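Long-range contacts in glucose 1-dehydrogenase (Haloferax mediterranei, PDB 2B5W), which catalyses the NAD(P)+-dependent oxidation of D-glucose and related aldose sugars, with a preference for NADP+ and a catalytic zinc ion: residues A[36-41]-A[61-66]; A[66-71]-A[80-85]. The protein carries 1 engineered substitution. One frame throughout, in Å; residues are numbered along the deposited sequence.

Contact 1 (A[36-41]-A[61-66]); sequences GVCGTD and LGHEAV. Engineered in segment 36-41: Cys38 (natural residue Asp). With ZN (zinc ion), chain B; NAP (NADP nicotinamide-adenine-dinucleotide phosphate), chain I.
Cys38, His63 and Glu64 join the two segments through one zinc ion rather than through direct side-chain bonds. Glu64 OE2 lies 1.9 Å from the zinc, His63 NE2 is 2.1 Å from it, and the SG of Cys38, an engineered residue where the natural sequence has Asp, is 2.3 Å from it. A cysteine sulfur, an imidazole nitrogen and a carboxylate oxygen are all good zinc ligands; in the natural enzyme the residue at this position also belongs to the catalytic zinc site. The sulfur lies at the edge of the His63 ring, in its plane. Glu64 reaches the metal with an extended chain (chi2 176°), and its other oxygen, OE1, lies 3.4 Å from Gly36 CA; a side chain on Gly36 would collide with that oxygen, so glycine suits the place. OE1 is paired with Lys349 in a salt bridge that probably steadies the carboxylate. Asp41, in the first turn of the helix, fixes the N-cap residue: its OD1 accepts from Cys38 N at 3.0 Å through the anti lone pair, one half of a capping box whose other half is the weak bond from Thr40 N to Cys38 SG. The same OD1 comes within 3.3 Å of His63 CE1, the carboxylate and ring planes only 19° apart. On the cofactor side, Gly39 N donates to NAP O2N at 3.1 Å, and a side chain there would strike the diphosphate. A backbone bond, 2.8 Å from Gly36 N to Glu64 O, also joins the two segments directly. The site thus lies where strand 27-37 passes into helix 39-46 and the loop before it enters strand 64-71, with Glu150 and Pro151 of helix 149-164 against Glu64 and strand 349-353 beside Val37.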
ATOM      1  N   GLY A  36       6.089  10.550  28.625  1.00 15.64           N
ATOM      2  CA  GLY A  36       5.272   9.374  28.566  1.00 18.13           C
ATOM      3  C   GLY A  36       6.042   8.084  28.422  1.00 18.15           C
ATOM      4  O   GLY A  36       7.218   8.067  28.073  1.00 18.09           O
ATOM      5  N   VAL A  37       5.358   6.990  28.729  1.00 20.69           N
ATOM      6  CA  VAL A  37       5.872   5.632  28.584  1.00 20.43           C
ATOM      7  C   VAL A  37       4.940   4.887  27.630  1.00 18.45           C
ATOM      8  O   VAL A  37       3.727   5.041  27.674  1.00 21.58           O
ATOM      9  CB  VAL A  37       5.896   4.954  29.941  1.00 19.23           C
ATOM     10  CG1 VAL A  37       6.307   3.488  29.828  1.00 22.33           C
ATOM     11  CG2 VAL A  37       6.823   5.693  30.914  1.00 24.20           C
ATOM     12  N   CYS A  38       5.477   4.171  26.648  1.00 26.20           N
ATOM     13  CA  CYS A  38       4.628   3.323  25.797  1.00 28.49           C
ATOM     14  C   CYS A  38       5.293   1.980  25.587  1.00 29.41           C
ATOM     15  O   CYS A  38       6.352   1.704  26.147  1.00 23.73           O
ATOM     16  CB  CYS A  38       4.302   3.959  24.445  1.00 22.95           C
ATOM     17  SG  CYS A  38       5.618   3.863  23.198  1.00 21.65           S
ATOM     18  N   GLY A  39       4.671   1.157  24.752  1.00 24.38           N
ATOM     19  CA  GLY A  39       5.179  -0.182  24.520  1.00 23.98           C
ATOM     20  C   GLY A  39       6.620  -0.164  24.052  1.00 32.67           C
ATOM     21  O   GLY A  39       7.414  -1.025  24.415  1.00 27.62           O
ATOM     22  N   THR A  40       6.965   0.819  23.235  1.00 25.36           N
ATOM     23  CA  THR A  40       8.337   0.950  22.783  1.00 26.57           C
ATOM     24  C   THR A  40       9.313   0.987  23.948  1.00 23.27           C
ATOM     25  O   THR A  40      10.407   0.436  23.878  1.00 22.14           O
ATOM     26  CB  THR A  40       8.521   2.237  21.924  1.00 23.52           C
ATOM     27  OG1 THR A  40       7.601   2.236  20.806  1.00 29.95           O
ATOM     28  CG2 THR A  40       9.919   2.244  21.285  1.00 24.38           C
ATOM     29  N   ASP A  41       8.998   1.750  24.987  1.00 26.95           N
ATOM     30  CA  ASP A  41       9.876   1.806  26.186  1.00 24.07           C
ATOM     31  C   ASP A  41      10.045   0.448  26.857  1.00 30.37           C
ATOM     32  O   ASP A  41      11.132   0.099  27.326  1.00 27.61           O
ATOM     33  CB  ASP A  41       9.299   2.781  27.233  1.00 20.45           C
ATOM     34  CG  ASP A  41       9.407   4.198  26.793  1.00 21.32           C
ATOM     35  OD1 ASP A  41       8.377   4.755  26.350  1.00 23.64           O
ATOM     36  OD2 ASP A  41      10.523   4.759  26.831  1.00 31.72           O
ATOM     37  N   LEU A  61      16.041   6.792  29.014  1.00 16.86           N
ATOM     38  CA  LEU A  61      14.817   6.414  28.359  1.00 17.06           C
ATOM     39  C   LEU A  61      13.971   7.640  27.999  1.00 17.19           C
ATOM     40  O   LEU A  61      14.259   8.736  28.438  1.00 17.06           O
ATOM     41  CB  LEU A  61      14.018   5.489  29.257  1.00 18.95           C
ATOM     42  CG  LEU A  61      14.639   4.125  29.590  1.00 24.78           C
ATOM     43  CD1 LEU A  61      13.763   3.454  30.654  1.00 27.76           C
ATOM     44  CD2 LEU A  61      14.742   3.282  28.346  1.00 29.92           C
ATOM     45  N   GLY A  62      12.919   7.383  27.218  1.00 19.55           N
ATOM     46  CA  GLY A  62      11.855   8.338  26.971  1.00 19.96           C
ATOM     47  C   GLY A  62      11.962   9.025  25.628  1.00 16.40           C
ATOM     48  O   GLY A  62      12.942   9.721  25.341  1.00 18.11           O
ATOM     49  N   HIS A  63      10.894   8.914  24.841  1.00 17.17           N
ATOM     50  CA  HIS A  63      10.850   9.589  23.544  1.00 15.21           C
ATOM     51  C   HIS A  63       9.580  10.430  23.386  1.00 16.02           C
ATOM     52  O   HIS A  63       9.392  11.065  22.358  1.00 18.20           O
ATOM     53  CB  HIS A  63      10.922   8.559  22.402  1.00 15.37           C
ATOM     54  CG  HIS A  63       9.830   7.553  22.471  1.00 17.51           C
ATOM     55  ND1 HIS A  63       9.890   6.452  23.303  1.00 19.73           N
ATOM     56  CD2 HIS A  63       8.607   7.521  21.883  1.00 21.26           C
ATOM     57  CE1 HIS A  63       8.743   5.795  23.238  1.00 24.29           C
ATOM     58  NE2 HIS A  63       7.937   6.431  22.401  1.00 18.84           N
ATOM     59  N   GLU A  64       8.687  10.412  24.368  1.00 15.06           N
ATOM     60  CA  GLU A  64       7.424  11.179  24.324  1.00 15.35           C
ATOM     61  C   GLU A  64       7.446  12.320  25.359  1.00 17.71           C
ATOM     62  O   GLU A  64       6.923  12.174  26.483  1.00 21.21           O
ATOM     63  CB  GLU A  64       6.272  10.258  24.673  1.00 16.13           C
ATOM     64  CG  GLU A  64       6.181   8.966  23.917  1.00 17.60           C
ATOM     65  CD  GLU A  64       5.056   8.094  24.401  1.00 20.92           C
ATOM     66  OE1 GLU A  64       4.370   8.470  25.377  1.00 24.72           O
ATOM     67  OE2 GLU A  64       4.822   7.080  23.764  1.00 20.36           O
ATOM     68  N   ALA A  65       7.950  13.485  24.992  1.00 14.63           N
ATOM     69  CA  ALA A  65       8.265  14.496  25.951  1.00 13.65           C
ATOM     70  C   ALA A  65       7.551  15.782  25.699  1.00 16.65           C
ATOM     71  O   ALA A  65       7.207  16.073  24.554  1.00 16.23           O
ATOM     72  CB  ALA A  65       9.750  14.786  25.966  1.00 16.20           C
ATOM     73  N   VAL A  66       7.339  16.534  26.776  1.00 14.55           N
ATOM     74  CA  VAL A  66       6.936  17.931  26.700  1.00 13.81           C
ATOM     75  C   VAL A  66       7.751  18.700  27.721  1.00 17.53           C
ATOM     76  O   VAL A  66       7.993  18.218  28.825  1.00 16.69           O
ATOM     77  CB  VAL A  66       5.387  18.119  26.892  1.00 14.96           C
ATOM     78  CG1 VAL A  66       4.872  17.542  28.205  1.00 13.63           C
ATOM     79  CG2 VAL A  66       5.003  19.557  26.760  1.00 15.89           C
TER
HETATM   80 ZN    ZN B 800       5.909   6.063  22.638  1.00 23.59          ZN
HETATM   81  PA  NAP I 701       1.156  -2.395  23.677  1.00 29.21           P
HETATM   82  O1A NAP I 701       2.012  -3.536  23.954  1.00 41.82           O
HETATM   83  O2A NAP I 701       0.848  -1.548  24.919  1.00 40.03           O
HETATM   84  O5B NAP I 701      -0.227  -2.850  23.068  1.00 25.06           O
HETATM   85  C5B NAP I 701      -0.393  -3.938  22.200  1.00 22.79           C
HETATM   86  C4B NAP I 701      -1.780  -4.428  22.555  1.00 18.07           C
HETATM   87  O4B NAP I 701      -2.160  -5.376  21.582  1.00 20.32           O
HETATM   88  C3B NAP I 701      -1.862  -5.103  23.937  1.00 22.94           C
HETATM   89  O3B NAP I 701      -2.804  -4.483  24.798  1.00 20.77           O
HETATM   90  C2B NAP I 701      -2.249  -6.547  23.611  1.00 22.46           C
HETATM   91  O2B NAP I 701      -3.209  -7.119  24.485  1.00 23.78           O
HETATM   92  C1B NAP I 701      -2.842  -6.428  22.228  1.00 23.06           C
HETATM   93  N9A NAP I 701      -2.660  -7.649  21.467  1.00 20.89           N
HETATM   94  C8A NAP I 701      -1.466  -8.255  21.153  1.00 22.29           C
HETATM   95  N7A NAP I 701      -1.731  -9.369  20.443  1.00 21.06           N
HETATM   96  C5A NAP I 701      -3.096  -9.502  20.343  1.00 21.56           C
HETATM   97  C6A NAP I 701      -3.945 -10.439  19.746  1.00 23.68           C
HETATM   98  N6A NAP I 701      -3.487 -11.555  19.141  1.00 23.39           N
HETATM   99  N1A NAP I 701      -5.307 -10.260  19.820  1.00 22.08           N
HETATM  100  C2A NAP I 701      -5.848  -9.158  20.447  1.00 22.32           C
HETATM  101  N3A NAP I 701      -5.022  -8.224  21.047  1.00 20.37           N
HETATM  102  C4A NAP I 701      -3.678  -8.388  20.978  1.00 19.56           C
HETATM  103  O3  NAP I 701       1.881  -1.364  22.703  1.00 33.84           O
HETATM  104  PN  NAP I 701       1.463   0.119  22.204  1.00 24.15           P
HETATM  105  O1N NAP I 701      -0.012   0.268  22.048  1.00 21.34           O
HETATM  106  O2N NAP I 701       2.243   1.191  22.901  1.00 24.69           O
HETATM  107  O5D NAP I 701       2.106  -0.247  20.788  1.00 23.10           O
HETATM  108  C5D NAP I 701       1.401  -1.052  19.862  1.00 23.51           C
HETATM  109  C4D NAP I 701       2.337  -1.561  18.767  1.00 30.87           C
HETATM  110  O4D NAP I 701       2.789  -0.431  18.014  1.00 23.56           O
HETATM  111  C3D NAP I 701       3.590  -2.263  19.296  1.00 26.91           C
HETATM  112  O3D NAP I 701       3.900  -3.399  18.514  1.00 26.03           O
HETATM  113  C2D NAP I 701       4.661  -1.184  19.175  1.00 28.07           C
HETATM  114  O2D NAP I 701       5.982  -1.656  19.112  1.00 28.05           O
HETATM  115  C1D NAP I 701       4.212  -0.471  17.900  1.00 19.09           C
HETATM  116  N1N NAP I 701       4.610   0.935  17.767  1.00 22.93           N
HETATM  117  C2N NAP I 701       5.091   1.278  16.540  1.00 25.84           C
HETATM  118  C3N NAP I 701       5.403   2.582  16.281  1.00 24.97           C
HETATM  119  C7N NAP I 701       5.750   2.895  14.855  1.00 22.34           C
HETATM  120  O7N NAP I 701       6.248   4.187  14.716  1.00 23.14           O
HETATM  121  N7N NAP I 701       5.568   1.960  13.882  1.00 17.09           N
HETATM  122  C4N NAP I 701       5.285   3.581  17.256  1.00 23.49           C
HETATM  123  C5N NAP I 701       4.782   3.218  18.499  1.00 23.96           C
HETATM  124  C6N NAP I 701       4.417   1.886  18.741  1.00 23.61           C
HETATM  125  P2B NAP I 701      -2.767  -7.961  25.838  1.00 22.43           P
HETATM  126  O1X NAP I 701      -2.144  -7.109  26.818  1.00 22.30           O
HETATM  127  O2X NAP I 701      -4.109  -8.563  26.303  1.00 21.92           O
HETATM  128  O3X NAP I 701      -1.806  -9.082  25.429  1.00 23.12           O

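Contact 2 (A[66-71]-A[80-85])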
ATOM      1  N   VAL A  66       7.339  16.534  26.776  1.00 14.55           N
ATOM      2  CA  VAL A  66       6.936  17.931  26.700  1.00 13.81           C
ATOM      3  C   VAL A  66       7.751  18.700  27.721  1.00 17.53           C
ATOM      4  O   VAL A  66       7.993  18.218  28.825  1.00 16.69           O
ATOM      5  CB  VAL A  66       5.387  18.119  26.892  1.00 14.96           C
ATOM      6  CG1 VAL A  66       4.872  17.542  28.205  1.00 13.63           C
ATOM      7  CG2 VAL A  66       5.003  19.557  26.760  1.00 15.89           C
ATOM      8  N   GLY A  67       8.220  19.881  27.342  1.00 16.86           N
ATOM      9  CA  GLY A  67       9.023  20.687  28.214  1.00 13.91           C
ATOM     10  C   GLY A  67       8.821  22.159  27.967  1.00 17.99           C
ATOM     11  O   GLY A  67       8.011  22.524  27.105  1.00 18.16           O
ATOM     12  N   VAL A  68       9.534  22.963  28.751  1.00 17.49           N
ATOM     13  CA  VAL A  68       9.477  24.417  28.648  1.00 19.45           C
ATOM     14  C   VAL A  68      10.903  24.894  28.273  1.00 19.16           C
ATOM     15  O   VAL A  68      11.894  24.481  28.865  1.00 20.01           O
ATOM     16  CB  VAL A  68       8.901  25.053  29.931  1.00 26.79           C
ATOM     17  CG1 VAL A  68       9.614  24.616  31.154  1.00 32.77           C
ATOM     18  CG2 VAL A  68       8.926  26.573  29.849  1.00 25.01           C
ATOM     19  N   VAL A  69      10.995  25.786  27.285  1.00 21.16           N
ATOM     20  CA  VAL A  69      12.276  26.328  26.859  1.00 20.39           C
ATOM     21  C   VAL A  69      12.751  27.241  27.973  1.00 22.05           C
ATOM     22  O   VAL A  69      12.018  28.135  28.421  1.00 22.46           O
ATOM     23  CB  VAL A  69      12.156  27.137  25.542  1.00 18.77           C
ATOM     24  CG1 VAL A  69      13.498  27.880  25.240  1.00 22.50           C
ATOM     25  CG2 VAL A  69      11.778  26.236  24.392  1.00 21.28           C
ATOM     26  N   VAL A  70      13.965  26.981  28.461  1.00 20.22           N
ATOM     27  CA  VAL A  70      14.551  27.769  29.540  1.00 19.38           C
ATOM     28  C   VAL A  70      15.722  28.621  29.019  1.00 31.01           C
ATOM     29  O   VAL A  70      16.015  29.666  29.591  1.00 33.14           O
ATOM     30  CB  VAL A  70      14.947  26.943  30.787  1.00 27.12           C
ATOM     31  CG1 VAL A  70      13.705  26.348  31.453  1.00 28.66           C
ATOM     32  CG2 VAL A  70      15.951  25.851  30.443  1.00 29.83           C
ATOM     33  N   ASP A  71      16.364  28.193  27.929  1.00 25.77           N
ATOM     34  CA  ASP A  71      17.388  28.996  27.248  1.00 27.42           C
ATOM     35  C   ASP A  71      17.233  28.828  25.739  1.00 21.75           C
ATOM     36  O   ASP A  71      17.613  27.802  25.177  1.00 21.92           O
ATOM     37  CB  ASP A  71      18.796  28.593  27.684  1.00 28.71           C
ATOM     38  CG  ASP A  71      19.897  29.429  27.011  1.00 31.05           C
ATOM     39  OD1 ASP A  71      19.583  30.391  26.278  1.00 27.63           O
ATOM     40  OD2 ASP A  71      21.111  29.172  27.170  1.00 38.47           O
ATOM     41  N   GLY A  80      10.112  30.233  28.058  1.00 26.05           N
ATOM     42  CA  GLY A  80       8.767  29.902  28.462  1.00 25.02           C
ATOM     43  C   GLY A  80       7.910  29.170  27.431  1.00 19.26           C
ATOM     44  O   GLY A  80       6.799  28.731  27.803  1.00 24.59           O
ATOM     45  N   ASP A  81       8.354  29.024  26.176  1.00 22.51           N
ATOM     46  CA  ASP A  81       7.617  28.281  25.151  1.00 20.31           C
ATOM     47  C   ASP A  81       7.463  26.816  25.582  1.00 24.00           C
ATOM     48  O   ASP A  81       8.395  26.226  26.148  1.00 20.94           O
ATOM     49  CB  ASP A  81       8.326  28.242  23.826  1.00 25.09           C
ATOM     50  CG  ASP A  81       8.262  29.543  23.084  1.00 46.14           C
ATOM     51  OD1 ASP A  81       7.567  30.467  23.577  1.00 34.38           O
ATOM     52  OD2 ASP A  81       8.887  29.686  22.005  1.00 28.21           O
ATOM     53  N   ILE A  82       6.292  26.260  25.328  1.00 20.76           N
ATOM     54  CA  ILE A  82       6.043  24.830  25.575  1.00 17.96           C
ATOM     55  C   ILE A  82       6.331  24.103  24.278  1.00 18.75           C
ATOM     56  O   ILE A  82       5.750  24.403  23.207  1.00 18.36           O
ATOM     57  CB  ILE A  82       4.575  24.562  26.035  1.00 16.78           C
ATOM     58  CG1 ILE A  82       4.185  25.402  27.246  1.00 17.11           C
ATOM     59  CG2 ILE A  82       4.376  23.100  26.368  1.00 18.31           C
ATOM     60  CD1 ILE A  82       5.179  25.348  28.374  1.00 18.52           C
ATOM     61  N   VAL A  83       7.227  23.117  24.355  1.00 16.79           N
ATOM     62  CA  VAL A  83       7.683  22.387  23.196  1.00 14.90           C
ATOM     63  C   VAL A  83       7.674  20.872  23.372  1.00 18.75           C
ATOM     64  O   VAL A  83       7.840  20.372  24.489  1.00 17.63           O
ATOM     65  CB  VAL A  83       9.125  22.831  22.806  1.00 16.83           C
ATOM     66  CG1 VAL A  83       9.139  24.282  22.329  1.00 20.01           C
ATOM     67  CG2 VAL A  83      10.105  22.670  23.969  1.00 19.02           C
ATOM     68  N   VAL A  84       7.459  20.176  22.266  1.00 15.37           N
ATOM     69  CA  VAL A  84       7.597  18.745  22.155  1.00 15.82           C
ATOM     70  C   VAL A  84       8.697  18.458  21.138  1.00 20.54           C
ATOM     71  O   VAL A  84       8.628  18.914  19.993  1.00 17.06           O
ATOM     72  CB  VAL A  84       6.261  18.107  21.676  1.00 15.22           C
ATOM     73  CG1 VAL A  84       6.449  16.669  21.368  1.00 18.01           C
ATOM     74  CG2 VAL A  84       5.166  18.318  22.729  1.00 17.47           C
ATOM     75  N   PRO A  85       9.699  17.674  21.510  1.00 15.68           N
ATOM     76  CA  PRO A  85      10.756  17.309  20.554  1.00 17.61           C
ATOM     77  C   PRO A  85      10.357  16.147  19.655  1.00 17.39           C
ATOM     78  O   PRO A  85       9.706  15.176  20.105  1.00 15.88           O
ATOM     79  CB  PRO A  85      11.916  16.856  21.482  1.00 17.35           C
ATOM     80  CG  PRO A  85      11.207  16.274  22.665  1.00 16.02           C
ATOM     81  CD  PRO A  85       9.940  17.109  22.858  1.00 17.37           C
TER
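Val83 O accepts a hydrogen bond from Gly67 N at 2.9 Å and also takes a CA-H...O contact from Val66 CA at 3.4 Å. Gly67 O likewise has two partners, Val83 N and a CA-H...O contact from Ile82 CA, so the hydrogen-bonded pair Gly67 with Val83 has both its amides and carbonyls satisfied. Farther along, Val69 N donates to Asp81 O at 2.9 Å, and Gly80 N returns a bond to Val69 O. Gly80 has positive phi (90°), a conformation in which a side chain would press on the preceding carbonyl. The beta-branched residues suit extended strands and pack on two faces. On one, the side chains of Val66 and Ile82 cross at a slant, CG2 to CG2 3.6 Å, and Ile82 CD1 reaches back to Val68 CB at 4.0 Å. On the other, the side chains of Val69 and Val83 cross at about a right angle, CG2 of Val69, beside its backbone N (CG1 anti to that N, chi1 171°), 3.9 Å from CG1 of Val83. Asp81 turns its carboxylate to Glu78 N, within the connecting loop. The arrangement is a twisted antiparallel beta hairpin of strands 64-71 and 82-85 in the GroES-like domain of zinc-containing alcohol dehydrogenases.

Strand 64-71 runs through both contacts, whose centres lie about 17 Å apart: Glu64 at its beginning is a zinc ligand in contact 1, and the strand then runs on through Val66, common to both contacts, into the hairpin of contact 2. They also touch directly, Ala65 O lying 3.3 Å from Val84 CG1 and 3.4 Å from Pro85 CD. In one sheet, strand 64-71 lies between 27-37 and 82-85. Contact 2 stands back from the chemistry, the side chain of Val84 being about 11 Å from the zinc ion and about 14 Å from NADP, yet about 5 Å from that of Glu150, which belongs to the catalytic zinc and substrate site.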